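Local coordinates for alpha-ketoglutarate-dependent non-heme iron oxygenase EasH (Aspergillus japonicus, PDB 5M0T), which probably uses non-heme iron, 2-oxoglutarate and molecular oxygen to carry out an oxidation step in the biosynthesis of the ergot alkaloid cycloclavine, at residues A[15-20]-A[92-97]; A[22-27]-A[34-39]. All blocks are in the same frame, centred on the assembly; numbering follows the deposited sequence.

Interaction 1. Residues A[15-20]-A[92-97]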
# COMPACT_ATOMS: atom_id res chain seq x y z
N ILE A 15 -1.95 -30.63 9.37
CA ILE A 15 -1.25 -31.20 8.21
C ILE A 15 0.25 -30.92 8.34
O ILE A 15 0.65 -29.81 8.69
CB ILE A 15 -1.85 -30.66 6.88
CG1 ILE A 15 -1.50 -31.54 5.70
CG2 ILE A 15 -1.44 -29.24 6.63
CD1 ILE A 15 -2.20 -31.11 4.42
N PRO A 16 1.10 -31.93 8.08
CA PRO A 16 2.55 -31.70 8.22
C PRO A 16 3.12 -30.79 7.14
O PRO A 16 2.63 -30.77 6.01
CB PRO A 16 3.14 -33.11 8.12
CG PRO A 16 2.12 -33.92 7.39
CD PRO A 16 0.79 -33.34 7.77
N ARG A 17 4.16 -30.04 7.50
CA ARG A 17 4.90 -29.17 6.57
C ARG A 17 5.37 -29.91 5.30
O ARG A 17 5.36 -29.37 4.20
CB ARG A 17 6.11 -28.57 7.29
CG ARG A 17 6.88 -27.53 6.50
CD ARG A 17 8.29 -27.31 7.00
NE ARG A 17 9.01 -26.57 5.98
CZ ARG A 17 8.97 -25.25 5.78
NH1 ARG A 17 8.29 -24.44 6.57
NH2 ARG A 17 9.67 -24.74 4.77
N SER A 18 5.75 -31.18 5.46
CA SER A 18 6.22 -32.02 4.37
C SER A 18 5.16 -32.37 3.30
O SER A 18 5.52 -32.87 2.22
CB SER A 18 6.79 -33.30 4.94
OG SER A 18 5.77 -34.03 5.60
N ALA A 19 3.87 -32.15 3.60
CA ALA A 19 2.79 -32.40 2.64
C ALA A 19 2.83 -31.44 1.45
O ALA A 19 2.34 -31.76 0.35
CB ALA A 19 1.44 -32.35 3.33
N GLY A 20 3.43 -30.27 1.66
CA GLY A 20 3.71 -29.34 0.58
C GLY A 20 2.60 -28.32 0.47
O GLY A 20 1.56 -28.45 1.11
N MET A 92 12.02 -15.20 5.51
CA MET A 92 11.72 -14.44 4.31
C MET A 92 12.15 -15.13 3.00
O MET A 92 11.79 -14.64 1.92
CB MET A 92 12.28 -13.01 4.39
CG MET A 92 11.55 -12.09 5.37
SD MET A 92 9.76 -11.96 5.11
CE MET A 92 9.13 -13.20 6.24
N ASN A 93 12.89 -16.24 3.08
CA ASN A 93 13.20 -17.07 1.92
C ASN A 93 12.58 -18.47 1.97
O ASN A 93 12.93 -19.33 1.17
CB ASN A 93 14.72 -17.21 1.80
CG ASN A 93 15.39 -15.90 1.50
OD1 ASN A 93 15.23 -15.35 0.40
ND2 ASN A 93 16.14 -15.39 2.48
N ASP A 94 11.65 -18.70 2.89
CA ASP A 94 11.07 -20.03 3.06
C ASP A 94 10.19 -20.43 1.86
O ASP A 94 9.20 -19.77 1.55
CB ASP A 94 10.24 -20.09 4.34
CG ASP A 94 9.88 -21.50 4.73
OD1 ASP A 94 8.71 -21.90 4.56
OD2 ASP A 94 10.77 -22.24 5.19
N GLU A 95 10.56 -21.53 1.20
CA GLU A 95 9.82 -22.03 0.03
C GLU A 95 8.36 -22.35 0.29
O GLU A 95 7.54 -22.10 -0.57
CB GLU A 95 10.54 -23.23 -0.60
CG GLU A 95 11.66 -22.74 -1.51
CD GLU A 95 12.80 -23.72 -1.72
OE1 GLU A 95 13.44 -24.13 -0.72
OE2 GLU A 95 13.09 -24.05 -2.89
N LEU A 96 8.02 -22.88 1.46
CA LEU A 96 6.62 -23.15 1.77
C LEU A 96 5.81 -21.84 1.90
O LEU A 96 4.72 -21.73 1.36
CB LEU A 96 6.47 -24.02 3.02
CG LEU A 96 5.02 -24.30 3.43
CD1 LEU A 96 4.29 -25.01 2.30
CD2 LEU A 96 4.95 -25.12 4.69
N LEU A 97 6.35 -20.86 2.62
CA LEU A 97 5.70 -19.56 2.75
C LEU A 97 5.42 -18.96 1.37
O LEU A 97 4.31 -18.53 1.09
CB LEU A 97 6.56 -18.60 3.58
CG LEU A 97 6.03 -17.19 3.90
CD1 LEU A 97 6.49 -16.76 5.30
CD2 LEU A 97 6.45 -16.17 2.86
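Gly20 and Leu96 mark the closest backbone approach of 15-20 and 92-97, with their CA atoms 6.9 Å apart. Residues 15-16 end a strand, 17-19 make one 3-10 turn, and Gly20 is the N-cap of helix 21-31. Gly20 has a positive phi, where the absence of a side chain avoids the carbonyl O of Ala19. In the other segment a loop runs into helix 95-105, with Asp94 as its N-cap.

A salt bridge carries the contact. The Arg17 side chain is extended from CG to NE and meets the Asp94 carboxylate end-on with NH1 and NH2. Arg17 NH2 lies 2.8 Å from Asp94 OD2 and 3.0 Å from Asp94 OD1. Arg17 NH1 adds a longer bond of 3.3 Å to Asp94 OD1. Both carboxylate oxygens are met on their syn side, yet the two planes are turned 67° apart, so the pair is not a flat, coplanar fork. The anti side of Asp94 OD1 takes Leu97 N at 3.2 Å, with an N-H...O angle of 158°. A weak bond from Leu96 N reaches the same oxygen.

Leu96 packs over the arginine. Its CB sits above one face of the guanidinium, toward the rim. With CG anti to the backbone N (chi1 178°), Leu96 places CD2 3.6 Å from Arg17 CG, while its CD1 touches Gly20 C at 4.1 Å. A weak hydrogen bond from Arg17 NH1 to Phe39 O gives the guanidinium a further partner. The arrangement is an aspartate helix N-cap whose carboxylate also forms a salt bridge, here to the turn after an edge strand.

Interaction 2. Residues A[22-27]-A[34-39]. With ZN (zinc ion), chain F; ZN (zinc ion), chain G.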
# COMPACT_ATOMS: atom_id res chain seq x y z
N GLU A 22 0.53 -27.38 -2.12
CA GLU A 22 -0.73 -27.72 -2.78
C GLU A 22 -1.74 -28.30 -1.77
O GLU A 22 -2.88 -27.86 -1.70
CB GLU A 22 -0.52 -28.73 -3.92
CG GLU A 22 0.32 -28.22 -5.07
CD GLU A 22 1.82 -28.49 -4.95
OE1 GLU A 22 2.36 -28.75 -3.84
OE2 GLU A 22 2.53 -28.45 -5.98
N ALA A 23 -1.30 -29.28 -1.00
CA ALA A 23 -2.15 -29.93 -0.01
C ALA A 23 -2.56 -28.96 1.09
O ALA A 23 -3.70 -28.96 1.51
CB ALA A 23 -1.45 -31.13 0.57
N ILE A 24 -1.64 -28.12 1.53
CA ILE A 24 -1.92 -27.12 2.57
C ILE A 24 -2.87 -26.04 2.03
O ILE A 24 -3.82 -25.62 2.74
CB ILE A 24 -0.62 -26.50 3.12
CG1 ILE A 24 0.17 -27.60 3.86
CG2 ILE A 24 -0.92 -25.34 4.07
CD1 ILE A 24 1.59 -27.26 4.19
N PHE A 25 -2.64 -25.61 0.79
CA PHE A 25 -3.50 -24.61 0.18
C PHE A 25 -4.94 -25.08 0.02
O PHE A 25 -5.86 -24.27 0.15
CB PHE A 25 -2.97 -24.12 -1.17
CG PHE A 25 -3.74 -22.94 -1.71
CD1 PHE A 25 -3.69 -21.71 -1.04
CD2 PHE A 25 -4.55 -23.06 -2.84
CE1 PHE A 25 -4.41 -20.62 -1.51
CE2 PHE A 25 -5.26 -21.98 -3.31
CZ PHE A 25 -5.20 -20.75 -2.64
N GLN A 26 -5.13 -26.37 -0.24
CA GLN A 26 -6.46 -26.93 -0.41
C GLN A 26 -7.29 -26.85 0.88
O GLN A 26 -8.44 -26.42 0.83
CB GLN A 26 -6.37 -28.37 -0.90
CG GLN A 26 -7.69 -28.95 -1.35
CD GLN A 26 -7.55 -30.39 -1.85
OE1 GLN A 26 -6.60 -30.74 -2.55
NE2 GLN A 26 -8.51 -31.23 -1.49
N VAL A 27 -6.71 -27.25 2.01
CA VAL A 27 -7.40 -27.14 3.30
C VAL A 27 -7.69 -25.66 3.63
O VAL A 27 -8.75 -25.34 4.17
CB VAL A 27 -6.60 -27.79 4.47
CG1 VAL A 27 -7.36 -27.63 5.79
CG2 VAL A 27 -6.36 -29.26 4.20
N VAL A 34 -5.69 -23.76 8.74
CA VAL A 34 -5.11 -25.11 8.90
C VAL A 34 -3.89 -25.02 9.82
O VAL A 34 -3.17 -24.02 9.79
CB VAL A 34 -4.72 -25.72 7.52
CG1 VAL A 34 -3.76 -24.83 6.76
CG2 VAL A 34 -4.13 -27.12 7.66
N VAL A 35 -3.66 -26.05 10.62
CA VAL A 35 -2.42 -26.16 11.41
C VAL A 35 -1.32 -26.85 10.58
O VAL A 35 -1.51 -27.96 10.07
CB VAL A 35 -2.66 -26.91 12.73
CG1 VAL A 35 -1.34 -27.11 13.48
CG2 VAL A 35 -3.68 -26.17 13.60
N ILE A 36 -0.20 -26.15 10.41
CA ILE A 36 1.00 -26.72 9.79
C ILE A 36 1.89 -27.27 10.89
O ILE A 36 2.49 -26.51 11.65
CB ILE A 36 1.78 -25.69 8.94
CG1 ILE A 36 0.88 -24.98 7.94
CG2 ILE A 36 2.91 -26.36 8.18
CD1 ILE A 36 1.56 -23.90 7.11
N GLU A 37 2.00 -28.60 10.97
CA GLU A 37 2.92 -29.24 11.90
C GLU A 37 4.35 -29.04 11.42
O GLU A 37 4.67 -29.34 10.26
CB GLU A 37 2.64 -30.74 12.06
CG GLU A 37 1.34 -31.08 12.78
CD GLU A 37 1.31 -30.61 14.23
OE1 GLU A 37 2.34 -30.66 14.91
OE2 GLU A 37 0.22 -30.20 14.69
N GLY A 38 5.18 -28.50 12.30
CA GLY A 38 6.60 -28.32 12.02
C GLY A 38 6.88 -27.26 10.98
O GLY A 38 7.75 -27.45 10.14
N PHE A 39 6.14 -26.16 11.03
CA PHE A 39 6.41 -25.04 10.12
C PHE A 39 7.84 -24.55 10.32
O PHE A 39 8.58 -24.37 9.36
CB PHE A 39 5.39 -23.91 10.33
CG PHE A 39 5.67 -22.68 9.51
CD1 PHE A 39 5.57 -22.72 8.12
CD2 PHE A 39 6.06 -21.49 10.12
CE1 PHE A 39 5.85 -21.60 7.36
CE2 PHE A 39 6.34 -20.36 9.37
CZ PHE A 39 6.24 -20.42 7.99
ZN ZN F . 4.12 -28.91 -4.84
ZN ZN G . 1.98 -30.57 16.86
O HOH W 1 3.77 -30.59 -5.86
O HOH W 2 5.26 -27.29 -4.53
O HOH W 3 3.90 -30.89 17.28
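Strand 14-16, helix 21-31 and strand 33-37 form a beta-alpha-beta unit, and this contact packs its helix on its second strand. The axes of 22-27 and 34-37 run nearly antiparallel, at 155°, and come within 9.1 Å. No hydrogen bond joins the segments; the contact is apolar and buried.

Val34 is central. Val34 CB lies 3.7 Å from Val27 CG1, and Val34 CG2 touches the same methyl. Val34 CG1 stands between the backbone N and the carbonyl carbon (chi1 57°), and from there it reaches Ile24 CG2 at 3.9 Å. The side chains of Ile24 and Val27 each cross that of Val34 at about a right angle. Farther along the strand, Ile36 brings only its terminal CD1 to Ile24 CG2, at 4.2 Å. Ile15 and Leu203, on the strands flanking 33-37, also pack against Ile24 and Val34.

Two zinc ions lie away from this apolar patch. Glu22 holds one with both carboxylate oxygens, OE1 and OE2 each 2.0 Å from the metal, and two waters bind there too. Glu37 binds the other through OE1 at 2.0 Å, together with Asp200 and a water. Glu37 OE2 forms a salt bridge with Arg14. Beyond Glu37, Gly38 takes a positive phi in the type II turn from Ile36 to Phe39. The whole is the helix of a beta-alpha-beta crossover, packed on its pair of parallel strands and running back roughly antiparallel to them.

From the N terminus, the chain passes through strand 14-16 and the turn 17-19 into helix 21-31, then returns along strand 33-37. Interaction 2 closes the short helix-to-strand loop, with six residues between 22-27 and 34-39. Interaction 1 closes a much longer one, from 15-20 to the start of helix 95-105, and interaction 2 is nested within it. Their centres lie about 8 Å apart. They are joined by probable backbone hydrogen bonds, Ile15 N to Val35 O at 2.8 Å and Arg17 N to Glu37 O at 2.9 Å. Together they tie helices 21-31 and 95-105 to the edge of the main mixed sheet, where strands 14-16 and 33-37 are neighbours.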